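Local coordinates for protein iota-carrageenase (Alteromonas sp., PDB 1H80) that hydrolyses iota-carrageenan, a sulfated galactan of red algal cell walls, cutting its beta-1,4 linkages with inversion of the anomeric configuration, at residues F100-N105 with R109-Q114; L137-N142 with T165-R170; L171-N176 with G231-F236. All coordinates share one frame; numbering follows the deposited sequence. Where two conformers were deposited one is given.

Contact 1 of 3, residues F100-N105 with R109-Q114; sequences FEVGVN and RNFSFQ
F100 and V102 on one wall of a beta-helix face F113 and F111 on the next wall, across an interior filled with apolar side chains. The backbones stand well apart, 8.7 Å between the CA atoms of V102 and F111, so side chains alone make the contact.

The aromatic part is F100 with F113. The two rings meet through their outer ends, CZ of F100 lying 3.7 Å from CZ of F113. Seen from F100, CE2 of F113 sits 3.8 Å above one face, displaced toward the rim. The planes are inclined at 44°, which makes the pair oblique, neither a stack nor a T. With CG opposite the backbone N (chi1 -165°), the inward-pointing F113 carries its ring to the end of F100. The aliphatic part is V102 on F111: CG1 of V102 lies over one face of the ring, 3.9 Å from CD2 of F111, and CG2 nears the rim at CE2, 4.1 Å away. Two apolar pairs thus lie side by side, with no hydrogen bond joining the segments. With a serine in place of F100, the outer end of F113 would probably lose its ring partner here, and a hydroxyl would be set among apolar groups.

Strand 97-102 lies between strands 64-71 and 132-141 on its wall, and strand 111-115 between 76-80 and 143-151 on the other. F135 from the following strand meets both F100 and F113, the latter edge-to-face, while M72 touches F100, V102 and F111 and I78 and V80 flank F113. At the corner between the walls, N110 has its side-chain amide hydrogen-bonded to N75 and to N142, the kind of asparagine series known from parallel beta-helices, as the chain passes into strand 111-115.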
ATOM      1  N   PHE A 100       7.965  10.443  -8.452  1.00 14.41           N
ATOM      2  CA  PHE A 100       6.932  11.372  -8.889  1.00 14.14           C
ATOM      3  C   PHE A 100       6.028  11.858  -7.768  1.00 13.99           C
ATOM      4  O   PHE A 100       5.575  11.073  -6.938  1.00 14.89           O
ATOM      5  CB  PHE A 100       6.051  10.691  -9.938  1.00 13.25           C
ATOM      6  CG  PHE A 100       6.822   9.914 -10.964  1.00 13.26           C
ATOM      7  CD1 PHE A 100       7.685  10.559 -11.837  1.00 14.07           C
ATOM      8  CD2 PHE A 100       6.688   8.530 -11.049  1.00 13.84           C
ATOM      9  CE1 PHE A 100       8.411   9.840 -12.784  1.00 14.77           C
ATOM     10  CE2 PHE A 100       7.408   7.801 -11.992  1.00 14.76           C
ATOM     11  CZ  PHE A 100       8.272   8.458 -12.861  1.00 15.05           C
ATOM     12  N   GLU A 101       5.757  13.157  -7.758  1.00 14.05           N
ATOM     13  CA  GLU A 101       4.862  13.729  -6.765  1.00 14.69           C
ATOM     14  C   GLU A 101       3.701  14.331  -7.541  1.00 14.12           C
ATOM     15  O   GLU A 101       3.906  15.018  -8.541  1.00 13.62           O
ATOM     16  CB  GLU A 101       5.585  14.787  -5.934  1.00 17.23           C
ATOM     17  CG  GLU A 101       6.761  14.208  -5.158  1.00 20.27           C
ATOM     18  CD  GLU A 101       7.323  15.160  -4.123  1.00 22.70           C
ATOM     19  OE1 GLU A 101       7.656  16.308  -4.482  0.50 22.56           O
ATOM     20  OE2 GLU A 101       7.436  14.753  -2.947  0.50 23.61           O
ATOM     21  N   VAL A 102       2.483  14.050  -7.094  1.00 12.45           N
ATOM     22  CA  VAL A 102       1.299  14.544  -7.782  1.00 13.45           C
ATOM     23  C   VAL A 102       0.361  15.257  -6.824  1.00 13.14           C
ATOM     24  O   VAL A 102      -0.391  14.620  -6.087  1.00 12.70           O
ATOM     25  CB  VAL A 102       0.531  13.381  -8.447  1.00 13.44           C
ATOM     26  CG1 VAL A 102      -0.498  13.924  -9.429  1.00 14.52           C
ATOM     27  CG2 VAL A 102       1.509  12.444  -9.139  1.00 14.14           C
ATOM     28  N   GLY A 103       0.419  16.584  -6.830  1.00 13.13           N
ATOM     29  CA  GLY A 103      -0.447  17.361  -5.967  1.00 13.67           C
ATOM     30  C   GLY A 103       0.106  17.554  -4.573  1.00 14.59           C
ATOM     31  O   GLY A 103      -0.619  17.960  -3.669  1.00 14.83           O
ATOM     32  N   VAL A 104       1.389  17.267  -4.392  1.00 15.52           N
ATOM     33  CA  VAL A 104       2.000  17.423  -3.080  1.00 18.37           C
ATOM     34  C   VAL A 104       2.272  18.892  -2.794  1.00 20.06           C
ATOM     35  O   VAL A 104       1.938  19.393  -1.718  1.00 21.40           O
ATOM     36  CB  VAL A 104       3.319  16.635  -2.980  1.00 18.24           C
ATOM     37  CG1 VAL A 104       3.993  16.917  -1.641  1.00 19.91           C
ATOM     38  CG2 VAL A 104       3.042  15.146  -3.128  1.00 18.96           C
ATOM     39  N   ASN A 105       2.864  19.579  -3.769  1.00 21.12           N
ATOM     40  CA  ASN A 105       3.200  20.993  -3.625  1.00 22.76           C
ATOM     41  C   ASN A 105       2.383  21.908  -4.522  1.00 23.06           C
ATOM     42  O   ASN A 105       2.687  23.094  -4.654  1.00 23.91           O
ATOM     43  CB  ASN A 105       4.685  21.202  -3.910  1.00 24.53           C
ATOM     44  CG  ASN A 105       5.565  20.390  -2.991  1.00 26.42           C
ATOM     45  OD1 ASN A 105       5.533  20.562  -1.771  1.00 28.56           O
ATOM     46  ND2 ASN A 105       6.356  19.492  -3.568  1.00 27.32           N
ATOM     47  N   ARG A 109      -5.117  18.504 -11.622  1.00 12.42           N
ATOM     48  CA  ARG A 109      -6.408  18.027 -12.092  1.00 12.41           C
ATOM     49  C   ARG A 109      -6.221  17.435 -13.483  1.00 13.16           C
ATOM     50  O   ARG A 109      -5.497  18.000 -14.303  1.00 14.37           O
ATOM     51  CB  ARG A 109      -7.409  19.183 -12.164  1.00 12.92           C
ATOM     52  CG  ARG A 109      -7.699  19.870 -10.827  1.00 13.85           C
ATOM     53  CD  ARG A 109      -8.452  18.953  -9.870  1.00 14.74           C
ATOM     54  NE  ARG A 109      -8.792  19.609  -8.604  1.00 15.13           N
ATOM     55  CZ  ARG A 109      -8.072  19.531  -7.487  1.00 15.39           C
ATOM     56  NH1 ARG A 109      -6.949  18.823  -7.452  1.00 13.86           N
ATOM     57  NH2 ARG A 109      -8.486  20.151  -6.387  1.00 16.23           N
ATOM     58  N   ASN A 110      -6.864  16.300 -13.735  1.00 12.38           N
ATOM     59  CA  ASN A 110      -6.798  15.631 -15.037  1.00 12.35           C
ATOM     60  C   ASN A 110      -5.375  15.209 -15.349  1.00 12.47           C
ATOM     61  O   ASN A 110      -4.672  15.846 -16.137  1.00 13.66           O
ATOM     62  CB  ASN A 110      -7.307  16.562 -16.134  1.00 12.74           C
ATOM     63  CG  ASN A 110      -8.594  17.247 -15.751  1.00 12.89           C
ATOM     64  OD1 ASN A 110      -9.492  16.632 -15.173  1.00 13.72           O
ATOM     65  ND2 ASN A 110      -8.696  18.531 -16.074  1.00 14.17           N
ATOM     66  N   PHE A 111      -4.966  14.104 -14.746  1.00 11.76           N
ATOM     67  CA  PHE A 111      -3.614  13.615 -14.919  1.00 11.51           C
ATOM     68  C   PHE A 111      -3.582  12.111 -15.123  1.00 11.25           C
ATOM     69  O   PHE A 111      -4.359  11.385 -14.517  1.00 11.08           O
ATOM     70  CB  PHE A 111      -2.805  13.970 -13.668  1.00 12.21           C
ATOM     71  CG  PHE A 111      -1.483  13.277 -13.588  1.00 12.31           C
ATOM     72  CD1 PHE A 111      -0.405  13.732 -14.330  1.00 13.79           C
ATOM     73  CD2 PHE A 111      -1.332  12.132 -12.812  1.00 13.65           C
ATOM     74  CE1 PHE A 111       0.811  13.057 -14.305  1.00 14.70           C
ATOM     75  CE2 PHE A 111      -0.119  11.448 -12.779  1.00 14.45           C
ATOM     76  CZ  PHE A 111       0.951  11.911 -13.528  1.00 14.46           C
ATOM     77  N   SER A 112      -2.700  11.636 -15.994  1.00 10.33           N
ATOM     78  CA  SER A 112      -2.576  10.199 -16.167  1.00 10.99           C
ATOM     79  C   SER A 112      -1.125   9.828 -16.452  1.00 11.21           C
ATOM     80  O   SER A 112      -0.361  10.621 -17.008  1.00 11.58           O
ATOM     81  CB  SER A 112      -3.513   9.673 -17.270  1.00 12.26           C
ATOM     82  OG  SER A 112      -3.110  10.075 -18.565  1.00 13.01           O
ATOM     83  N   PHE A 113      -0.747   8.635 -16.012  1.00 10.46           N
ATOM     84  CA  PHE A 113       0.605   8.104 -16.188  1.00 11.96           C
ATOM     85  C   PHE A 113       0.311   6.643 -16.464  1.00 12.55           C
ATOM     86  O   PHE A 113      -0.068   5.892 -15.564  1.00 11.94           O
ATOM     87  CB  PHE A 113       1.399   8.277 -14.894  1.00 13.87           C
ATOM     88  CG  PHE A 113       2.877   8.096 -15.061  1.00 16.24           C
ATOM     89  CD1 PHE A 113       3.407   6.871 -15.434  1.00 19.06           C
ATOM     90  CD2 PHE A 113       3.739   9.161 -14.838  1.00 18.40           C
ATOM     91  CE1 PHE A 113       4.785   6.709 -15.579  1.00 19.08           C
ATOM     92  CE2 PHE A 113       5.115   9.007 -14.981  1.00 20.10           C
ATOM     93  CZ  PHE A 113       5.636   7.778 -15.352  1.00 18.68           C
ATOM     94  N   GLN A 114       0.490   6.229 -17.712  1.00 11.04           N
ATOM     95  CA  GLN A 114       0.170   4.860 -18.076  1.00 12.21           C
ATOM     96  C   GLN A 114       1.173   4.195 -19.002  1.00 11.89           C
ATOM     97  O   GLN A 114       1.655   4.801 -19.958  1.00 12.27           O
ATOM     98  CB  GLN A 114      -1.218   4.840 -18.719  1.00 13.87           C
ATOM     99  CG  GLN A 114      -1.776   3.463 -19.021  0.50 16.23           C
ATOM    100  CD  GLN A 114      -3.237   3.526 -19.418  0.50 18.24           C
ATOM    101  OE1 GLN A 114      -4.045   4.165 -18.742  0.50 19.33           O
ATOM    102  NE2 GLN A 114      -3.586   2.862 -20.512  0.50 19.74           N
TER

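Contact 2 of 3, residues L137-N142 with T165-R170; sequences LGDVRN and TERNGR
A salt bridge from the buried D139 to the partly exposed R167 ties two neighbouring parallel strands of the beta-helix together where strand 132-141 is broken and strand 160-167 runs out into a hairpin. R167 comes end-on with both terminal nitrogens, and both settle on the same oxygen: NH1 lies 2.7 Å and NH2 2.9 Å from OD2 of D139. NH1 uses the anti lone pair of that oxygen, whereas NH2 meets it close to the line of its C-O bond. Neither bond is straight (140° and 131°), as expected when one atom is forked between two donors. The carboxylate and guanidinium are nearly coplanar, and a bend at chi3 (66°) brings the guanidinium round to the aspartate. OD1 of D139 is held by R109, so the carboxylate has an arginine on each oxygen, which probably favours its charged form.

Beside the bridge the backbones come close. CG2 of T165 rests 3.7 Å from CA of G138, and a beta carbon on G138 would collide with that methyl. D139 is the centre of an inverse gamma turn, at the break in strand 132-141. H172 of the returning strand packs on both D139 and T165.

Beyond R167 the chain reverses through a type I' turn to R170, closed by backbone bonds in both directions, the tight reversal of a two-residue beta-hairpin.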
ATOM      1  N   LEU A 137       0.894  10.925  -3.805  1.00 13.20           N
ATOM      2  CA  LEU A 137      -0.257  11.687  -4.263  1.00 13.94           C
ATOM      3  C   LEU A 137      -0.762  12.617  -3.176  1.00 14.59           C
ATOM      4  O   LEU A 137      -0.747  12.273  -1.994  1.00 16.58           O
ATOM      5  CB  LEU A 137      -1.383  10.738  -4.676  1.00 14.82           C
ATOM      6  CG  LEU A 137      -0.988   9.589  -5.608  1.00 14.55           C
ATOM      7  CD1 LEU A 137      -2.215   8.749  -5.907  1.00 16.99           C
ATOM      8  CD2 LEU A 137      -0.380  10.137  -6.895  1.00 17.37           C
ATOM      9  N   GLY A 138      -1.203  13.798  -3.595  1.00 13.38           N
ATOM     10  CA  GLY A 138      -1.738  14.777  -2.669  1.00 13.38           C
ATOM     11  C   GLY A 138      -3.026  15.354  -3.223  1.00 12.83           C
ATOM     12  O   GLY A 138      -4.018  14.638  -3.402  1.00 13.46           O
ATOM     13  N   ASP A 139      -3.011  16.653  -3.505  1.00 13.18           N
ATOM     14  CA  ASP A 139      -4.181  17.338  -4.034  1.00 12.78           C
ATOM     15  C   ASP A 139      -4.305  17.115  -5.538  1.00 12.66           C
ATOM     16  O   ASP A 139      -3.964  17.986  -6.343  1.00 13.25           O
ATOM     17  CB  ASP A 139      -4.087  18.837  -3.748  1.00 14.43           C
ATOM     18  CG  ASP A 139      -5.401  19.557  -3.979  1.00 16.37           C
ATOM     19  OD1 ASP A 139      -6.307  18.982  -4.624  1.00 15.99           O
ATOM     20  OD2 ASP A 139      -5.526  20.712  -3.520  1.00 18.86           O
ATOM     21  N   VAL A 140      -4.793  15.936  -5.903  1.00 11.44           N
ATOM     22  CA  VAL A 140      -4.980  15.580  -7.299  1.00 11.60           C
ATOM     23  C   VAL A 140      -6.347  14.933  -7.473  1.00 10.39           C
ATOM     24  O   VAL A 140      -6.776  14.136  -6.642  1.00 10.96           O
ATOM     25  CB  VAL A 140      -3.858  14.616  -7.785  1.00 11.36           C
ATOM     26  CG1 VAL A 140      -3.789  13.384  -6.896  1.00 12.90           C
ATOM     27  CG2 VAL A 140      -4.104  14.211  -9.229  1.00 12.32           C
ATOM     28  N   ARG A 141      -7.041  15.313  -8.543  1.00 10.33           N
ATOM     29  CA  ARG A 141      -8.361  14.763  -8.839  1.00 10.81           C
ATOM     30  C   ARG A 141      -8.445  14.428 -10.309  1.00 10.33           C
ATOM     31  O   ARG A 141      -7.859  15.122 -11.144  1.00 11.72           O
ATOM     32  CB  ARG A 141      -9.461  15.757  -8.495  1.00 12.02           C
ATOM     33  CG  ARG A 141      -9.434  16.200  -7.059  1.00 13.16           C
ATOM     34  CD  ARG A 141     -10.615  17.084  -6.736  1.00 14.99           C
ATOM     35  NE  ARG A 141     -10.457  17.652  -5.405  1.00 15.63           N
ATOM     36  CZ  ARG A 141     -11.325  18.476  -4.835  1.00 18.11           C
ATOM     37  NH1 ARG A 141     -12.431  18.835  -5.477  1.00 17.98           N
ATOM     38  NH2 ARG A 141     -11.077  18.949  -3.624  1.00 18.32           N
ATOM     39  N   ASN A 142      -9.199  13.372 -10.601  1.00  9.83           N
ATOM     40  CA  ASN A 142      -9.407  12.852 -11.943  1.00  9.38           C
ATOM     41  C   ASN A 142      -8.074  12.393 -12.500  1.00 10.20           C
ATOM     42  O   ASN A 142      -7.469  13.041 -13.359  1.00 10.89           O
ATOM     43  CB  ASN A 142     -10.038  13.891 -12.866  1.00 10.66           C
ATOM     44  CG  ASN A 142     -10.545  13.266 -14.140  1.00 10.93           C
ATOM     45  OD1 ASN A 142     -11.122  12.180 -14.109  1.00 11.86           O
ATOM     46  ND2 ASN A 142     -10.333  13.933 -15.263  1.00 12.24           N
ATOM     47  N   THR A 165      -1.857  16.360   2.072  1.00 16.98           N
ATOM     48  CA  THR A 165      -0.896  17.452   2.033  1.00 18.06           C
ATOM     49  C   THR A 165      -1.539  18.672   2.671  1.00 17.63           C
ATOM     50  O   THR A 165      -2.749  18.862   2.578  1.00 16.42           O
ATOM     51  CB  THR A 165      -0.467  17.813   0.590  1.00 20.49           C
ATOM     52  OG1 THR A 165      -1.608  18.228  -0.170  1.00 22.48           O
ATOM     53  CG2 THR A 165       0.182  16.625  -0.082  1.00 22.56           C
ATOM     54  N   GLU A 166      -0.722  19.484   3.333  1.00 18.31           N
ATOM     55  CA  GLU A 166      -1.207  20.683   3.999  1.00 19.74           C
ATOM     56  C   GLU A 166      -1.145  21.919   3.109  1.00 20.57           C
ATOM     57  O   GLU A 166      -0.144  22.161   2.429  1.00 21.38           O
ATOM     58  CB  GLU A 166      -0.386  20.946   5.266  1.00 20.60           C
ATOM     59  N   ARG A 167      -2.224  22.694   3.119  1.00 21.09           N
ATOM     60  CA  ARG A 167      -2.292  23.933   2.357  1.00 21.89           C
ATOM     61  C   ARG A 167      -3.427  24.800   2.887  1.00 21.84           C
ATOM     62  O   ARG A 167      -4.539  24.321   3.120  1.00 21.01           O
ATOM     63  CB  ARG A 167      -2.502  23.661   0.864  1.00 22.88           C
ATOM     64  CG  ARG A 167      -2.187  24.874  -0.003  1.00 24.74           C
ATOM     65  CD  ARG A 167      -2.510  24.658  -1.476  1.00 26.66           C
ATOM     66  NE  ARG A 167      -3.942  24.493  -1.702  1.00 28.05           N
ATOM     67  CZ  ARG A 167      -4.520  23.341  -2.025  1.00 28.35           C
ATOM     68  NH1 ARG A 167      -3.785  22.246  -2.165  1.00 28.05           N
ATOM     69  NH2 ARG A 167      -5.833  23.286  -2.202  1.00 29.59           N
ATOM     70  N   ASN A 168      -3.126  26.079   3.094  1.00 22.71           N
ATOM     71  CA  ASN A 168      -4.101  27.038   3.590  1.00 23.67           C
ATOM     72  C   ASN A 168      -4.764  26.633   4.906  1.00 23.09           C
ATOM     73  O   ASN A 168      -5.954  26.870   5.112  1.00 23.55           O
ATOM     74  CB  ASN A 168      -5.160  27.295   2.519  1.00 25.59           C
ATOM     75  CG  ASN A 168      -4.591  27.994   1.296  1.00 27.46           C
ATOM     76  OD1 ASN A 168      -4.965  27.690   0.163  1.00 29.24           O
ATOM     77  ND2 ASN A 168      -3.687  28.941   1.520  1.00 28.44           N
ATOM     78  N   GLY A 169      -3.988  26.011   5.789  1.00 22.69           N
ATOM     79  CA  GLY A 169      -4.502  25.627   7.092  1.00 21.74           C
ATOM     80  C   GLY A 169      -5.283  24.333   7.229  1.00 20.70           C
ATOM     81  O   GLY A 169      -5.800  24.039   8.307  1.00 21.35           O
ATOM     82  N   ARG A 170      -5.380  23.557   6.157  1.00 19.29           N
ATOM     83  CA  ARG A 170      -6.110  22.296   6.231  1.00 18.63           C
ATOM     84  C   ARG A 170      -5.469  21.240   5.342  1.00 17.15           C
ATOM     85  O   ARG A 170      -4.522  21.528   4.608  1.00 18.24           O
ATOM     86  CB  ARG A 170      -7.566  22.491   5.814  1.00 19.19           C
ATOM     87  CG  ARG A 170      -7.739  23.038   4.411  1.00 20.43           C
ATOM     88  CD  ARG A 170      -9.086  22.637   3.868  1.00 22.33           C
ATOM     89  NE  ARG A 170      -9.196  21.183   3.854  1.00 22.92           N
ATOM     90  CZ  ARG A 170     -10.163  20.490   4.446  1.00 22.97           C
ATOM     91  NH1 ARG A 170     -11.129  21.112   5.106  1.00 23.50           N
ATOM     92  NH2 ARG A 170     -10.148  19.166   4.396  1.00 21.96           N
TER

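Contact 3 of 3, residues L171-N176 with G231-F236; sequences LHWSRN and GIRNIF
W173 and G231 mark the nearest approach of the two backbones, and with 9.2 Å between their CA atoms the strands are not paired. Side chains span the gap. The indole of W173 projects from its strand with CG between the backbone N and the carbonyl carbon (chi1 56°), and its NE1 and CZ2 side reaches NH2 of R233. NH2 of R233 lies 3.3 Å from CZ2 of W173 and 3.4 Å from NE1. The latter are two donors and form no bond with each other; NE1 lies at the guanidinium edge, in its plane. Ring and guanidinium are turned 61° apart, an oblique meeting rather than a stack.

Each side has its own acceptor: OD2 of D200 takes NE1 of W173 and also pairs with R175, while OD1 pairs with NE of R233, so one carboxylate serves all three side chains and may ease the closeness of the two donors. R233 is further secured to its own strand, folding back through a bend at chi3 (-63°): NH2 makes a weak bond of 3.1 Å to O of G231, and NH1 binds O of G230. A glycerol, probably from the crystallisation liquor, sits against W173 and R175.

W173 also packs on V164 of strand 160-167, the antiparallel partner of strand 170-175. Strand 198-199 pairs with 231-243, and D200 just beyond it bonds to the backbone of S174, which places this stretch between the two segments.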
ATOM      1  N   LEU A 171      -5.993  20.021   5.412  1.00 15.73           N
ATOM      2  CA  LEU A 171      -5.462  18.927   4.609  1.00 14.78           C
ATOM      3  C   LEU A 171      -6.223  18.724   3.311  1.00 15.04           C
ATOM      4  O   LEU A 171      -7.424  18.971   3.222  1.00 14.80           O
ATOM      5  CB  LEU A 171      -5.478  17.622   5.401  1.00 15.11           C
ATOM      6  CG  LEU A 171      -4.685  17.622   6.707  1.00 15.26           C
ATOM      7  CD1 LEU A 171      -4.654  16.205   7.252  1.00 14.89           C
ATOM      8  CD2 LEU A 171      -3.274  18.141   6.470  1.00 15.75           C
ATOM      9  N   HIS A 172      -5.497  18.259   2.307  1.00 13.77           N
ATOM     10  CA  HIS A 172      -6.055  17.996   0.993  1.00 14.18           C
ATOM     11  C   HIS A 172      -5.564  16.626   0.567  1.00 13.52           C
ATOM     12  O   HIS A 172      -4.484  16.200   0.960  1.00 14.48           O
ATOM     13  CB  HIS A 172      -5.564  19.047   0.004  1.00 14.94           C
ATOM     14  CG  HIS A 172      -5.870  20.448   0.427  1.00 17.29           C
ATOM     15  ND1 HIS A 172      -7.075  21.061   0.155  1.00 18.81           N
ATOM     16  CD2 HIS A 172      -5.147  21.337   1.145  1.00 17.74           C
ATOM     17  CE1 HIS A 172      -7.079  22.271   0.688  1.00 18.77           C
ATOM     18  NE2 HIS A 172      -5.922  22.463   1.294  1.00 18.85           N
ATOM     19  N   TRP A 173      -6.362  15.930  -0.229  1.00 13.21           N
ATOM     20  CA  TRP A 173      -5.966  14.612  -0.691  1.00 12.70           C
ATOM     21  C   TRP A 173      -6.665  14.301  -1.995  1.00 13.08           C
ATOM     22  O   TRP A 173      -7.472  15.095  -2.470  1.00 14.96           O
ATOM     23  CB  TRP A 173      -6.264  13.555   0.375  1.00 13.08           C
ATOM     24  CG  TRP A 173      -7.680  13.506   0.820  1.00 12.82           C
ATOM     25  CD1 TRP A 173      -8.695  12.811   0.241  1.00 13.03           C
ATOM     26  CD2 TRP A 173      -8.248  14.194   1.938  1.00 12.88           C
ATOM     27  NE1 TRP A 173      -9.865  13.020   0.927  1.00 13.07           N
ATOM     28  CE2 TRP A 173      -9.620  13.867   1.975  1.00 13.37           C
ATOM     29  CE3 TRP A 173      -7.731  15.057   2.913  1.00 13.24           C
ATOM     30  CZ2 TRP A 173     -10.485  14.373   2.950  1.00 13.49           C
ATOM     31  CZ3 TRP A 173      -8.593  15.561   3.882  1.00 13.36           C
ATOM     32  CH2 TRP A 173      -9.951  15.217   3.891  1.00 12.62           C
ATOM     33  N   SER A 174      -6.361  13.147  -2.571  1.00 13.26           N
ATOM     34  CA  SER A 174      -6.925  12.813  -3.869  1.00 13.18           C
ATOM     35  C   SER A 174      -8.353  12.302  -3.912  1.00 13.30           C
ATOM     36  O   SER A 174      -8.878  11.739  -2.946  1.00 12.55           O
ATOM     37  CB  SER A 174      -6.003  11.831  -4.600  1.00 15.01           C
ATOM     38  OG  SER A 174      -6.002  10.555  -3.990  1.00 15.57           O
ATOM     39  N   ARG A 175      -8.977  12.522  -5.064  1.00 12.47           N
ATOM     40  CA  ARG A 175     -10.342  12.093  -5.304  1.00 14.24           C
ATOM     41  C   ARG A 175     -10.476  11.751  -6.775  1.00 13.27           C
ATOM     42  O   ARG A 175      -9.799  12.338  -7.621  1.00 13.28           O
ATOM     43  CB  ARG A 175     -11.337  13.217  -5.022  1.00 17.36           C
ATOM     44  CG  ARG A 175     -11.059  14.062  -3.814  1.00 21.74           C
ATOM     45  CD  ARG A 175     -12.035  15.231  -3.813  1.00 24.67           C
ATOM     46  NE  ARG A 175     -13.413  14.808  -3.580  1.00 26.63           N
ATOM     47  CZ  ARG A 175     -13.896  14.422  -2.402  1.00 28.17           C
ATOM     48  NH1 ARG A 175     -13.119  14.400  -1.328  1.00 29.28           N
ATOM     49  NH2 ARG A 175     -15.165  14.052  -2.295  1.00 28.04           N
ATOM     50  N   ASN A 176     -11.353  10.801  -7.064  1.00 12.04           N
ATOM     51  CA  ASN A 176     -11.651  10.403  -8.433  1.00 11.69           C
ATOM     52  C   ASN A 176     -10.429   9.947  -9.204  1.00 11.01           C
ATOM     53  O   ASN A 176      -9.841  10.695  -9.985  1.00 11.78           O
ATOM     54  CB  ASN A 176     -12.330  11.568  -9.158  1.00 12.80           C
ATOM     55  CG  ASN A 176     -13.463  12.170  -8.352  1.00 14.77           C
ATOM     56  OD1 ASN A 176     -14.185  11.461  -7.653  1.00 14.66           O
ATOM     57  ND2 ASN A 176     -13.629  13.484  -8.450  1.00 16.17           N
ATOM     58  N   GLY A 231      -8.542  10.359   5.897  1.00 12.49           N
ATOM     59  CA  GLY A 231      -9.221   9.079   5.877  1.00 12.79           C
ATOM     60  C   GLY A 231      -9.673   8.744   4.470  1.00 12.92           C
ATOM     61  O   GLY A 231      -9.532   9.558   3.555  1.00 12.83           O
ATOM     62  N   ILE A 232     -10.231   7.552   4.296  1.00 12.41           N
ATOM     63  CA  ILE A 232     -10.687   7.126   2.985  1.00 13.50           C
ATOM     64  C   ILE A 232     -12.171   6.792   2.991  1.00 13.60           C
ATOM     65  O   ILE A 232     -12.699   6.265   3.969  1.00 14.61           O
ATOM     66  CB  ILE A 232      -9.869   5.907   2.476  1.00 13.69           C
ATOM     67  CG1 ILE A 232     -10.181   4.657   3.301  1.00 13.91           C
ATOM     68  CG2 ILE A 232      -8.377   6.219   2.564  1.00 13.10           C
ATOM     69  CD1 ILE A 232      -9.405   3.420   2.837  1.00 16.09           C
ATOM     70  N   ARG A 233     -12.841   7.123   1.892  1.00 13.79           N
ATOM     71  CA  ARG A 233     -14.270   6.882   1.746  1.00 14.09           C
ATOM     72  C   ARG A 233     -14.590   6.515   0.310  1.00 14.68           C
ATOM     73  O   ARG A 233     -13.942   6.999  -0.618  1.00 14.94           O
ATOM     74  CB  ARG A 233     -15.063   8.141   2.095  1.00 14.10           C
ATOM     75  CG  ARG A 233     -15.091   8.521   3.563  1.00 14.90           C
ATOM     76  CD  ARG A 233     -15.295  10.022   3.691  1.00 16.04           C
ATOM     77  NE  ARG A 233     -14.161  10.712   3.091  1.00 15.21           N
ATOM     78  CZ  ARG A 233     -12.963  10.796   3.658  1.00 15.18           C
ATOM     79  NH1 ARG A 233     -12.753  10.251   4.851  1.00 15.27           N
ATOM     80  NH2 ARG A 233     -11.963  11.378   3.012  1.00 14.60           N
ATOM     81  N   ASN A 234     -15.600   5.670   0.140  1.00 15.43           N
ATOM     82  CA  ASN A 234     -16.047   5.249  -1.177  1.00 15.96           C
ATOM     83  C   ASN A 234     -14.903   4.730  -2.023  1.00 15.78           C
ATOM     84  O   ASN A 234     -14.644   5.204  -3.132  1.00 15.93           O
ATOM     85  CB  ASN A 234     -16.751   6.415  -1.863  1.00 19.58           C
ATOM     86  CG  ASN A 234     -17.895   6.955  -1.029  1.00 22.10           C
ATOM     87  OD1 ASN A 234     -18.801   6.210  -0.649  1.00 25.85           O
ATOM     88  ND2 ASN A 234     -17.858   8.247  -0.730  1.00 25.01           N
ATOM     89  N   ILE A 235     -14.221   3.737  -1.472  1.00 14.57           N
ATOM     90  CA  ILE A 235     -13.098   3.112  -2.138  1.00 13.41           C
ATOM     91  C   ILE A 235     -13.562   1.795  -2.738  1.00 13.43           C
ATOM     92  O   ILE A 235     -14.355   1.069  -2.134  1.00 13.14           O
ATOM     93  CB  ILE A 235     -11.957   2.826  -1.138  1.00 14.13           C
ATOM     94  CG1 ILE A 235     -11.504   4.131  -0.479  1.00 14.49           C
ATOM     95  CG2 ILE A 235     -10.804   2.124  -1.841  1.00 14.69           C
ATOM     96  CD1 ILE A 235     -11.044   5.207  -1.457  1.00 15.38           C
ATOM     97  N   PHE A 236     -13.085   1.504  -3.941  1.00 12.59           N
ATOM     98  CA  PHE A 236     -13.420   0.264  -4.617  1.00 12.93           C
ATOM     99  C   PHE A 236     -12.135  -0.416  -5.031  1.00 12.96           C
ATOM    100  O   PHE A 236     -11.197   0.234  -5.479  1.00 12.79           O
ATOM    101  CB  PHE A 236     -14.287   0.523  -5.851  1.00 14.07           C
ATOM    102  CG  PHE A 236     -15.675   0.977  -5.521  1.00 15.22           C
ATOM    103  CD1 PHE A 236     -15.924   2.296  -5.159  1.00 17.06           C
ATOM    104  CD2 PHE A 236     -16.730   0.073  -5.537  1.00 17.09           C
ATOM    105  CE1 PHE A 236     -17.209   2.710  -4.813  1.00 17.67           C
ATOM    106  CE2 PHE A 236     -18.020   0.476  -5.193  1.00 18.45           C
ATOM    107  CZ  PHE A 236     -18.257   1.797  -4.831  1.00 19.10           C
TER

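The contacts follow one another along the chain and along the beta-helix. The centres of contacts 1 and 2 are about 11 Å apart, as are those of contacts 2 and 3, while the centres of contacts 1 and 3 are about 15 Å apart. Contacts 1 and 2 join directly: strands 97-102 and 132-141 are parallel neighbours, probably bonded by V102 O to G138 N and by G103 O to D139 N. Contacts 2 and 3 meet through the hairpin of strands 160-167 and 170-175, where T165 O probably binds H172 N. Contacts 1 and 3 do not touch. Together they sample successive turns, from the apolar interior in contact 1 to charged side chains near bound glycerol in contacts 2 and 3.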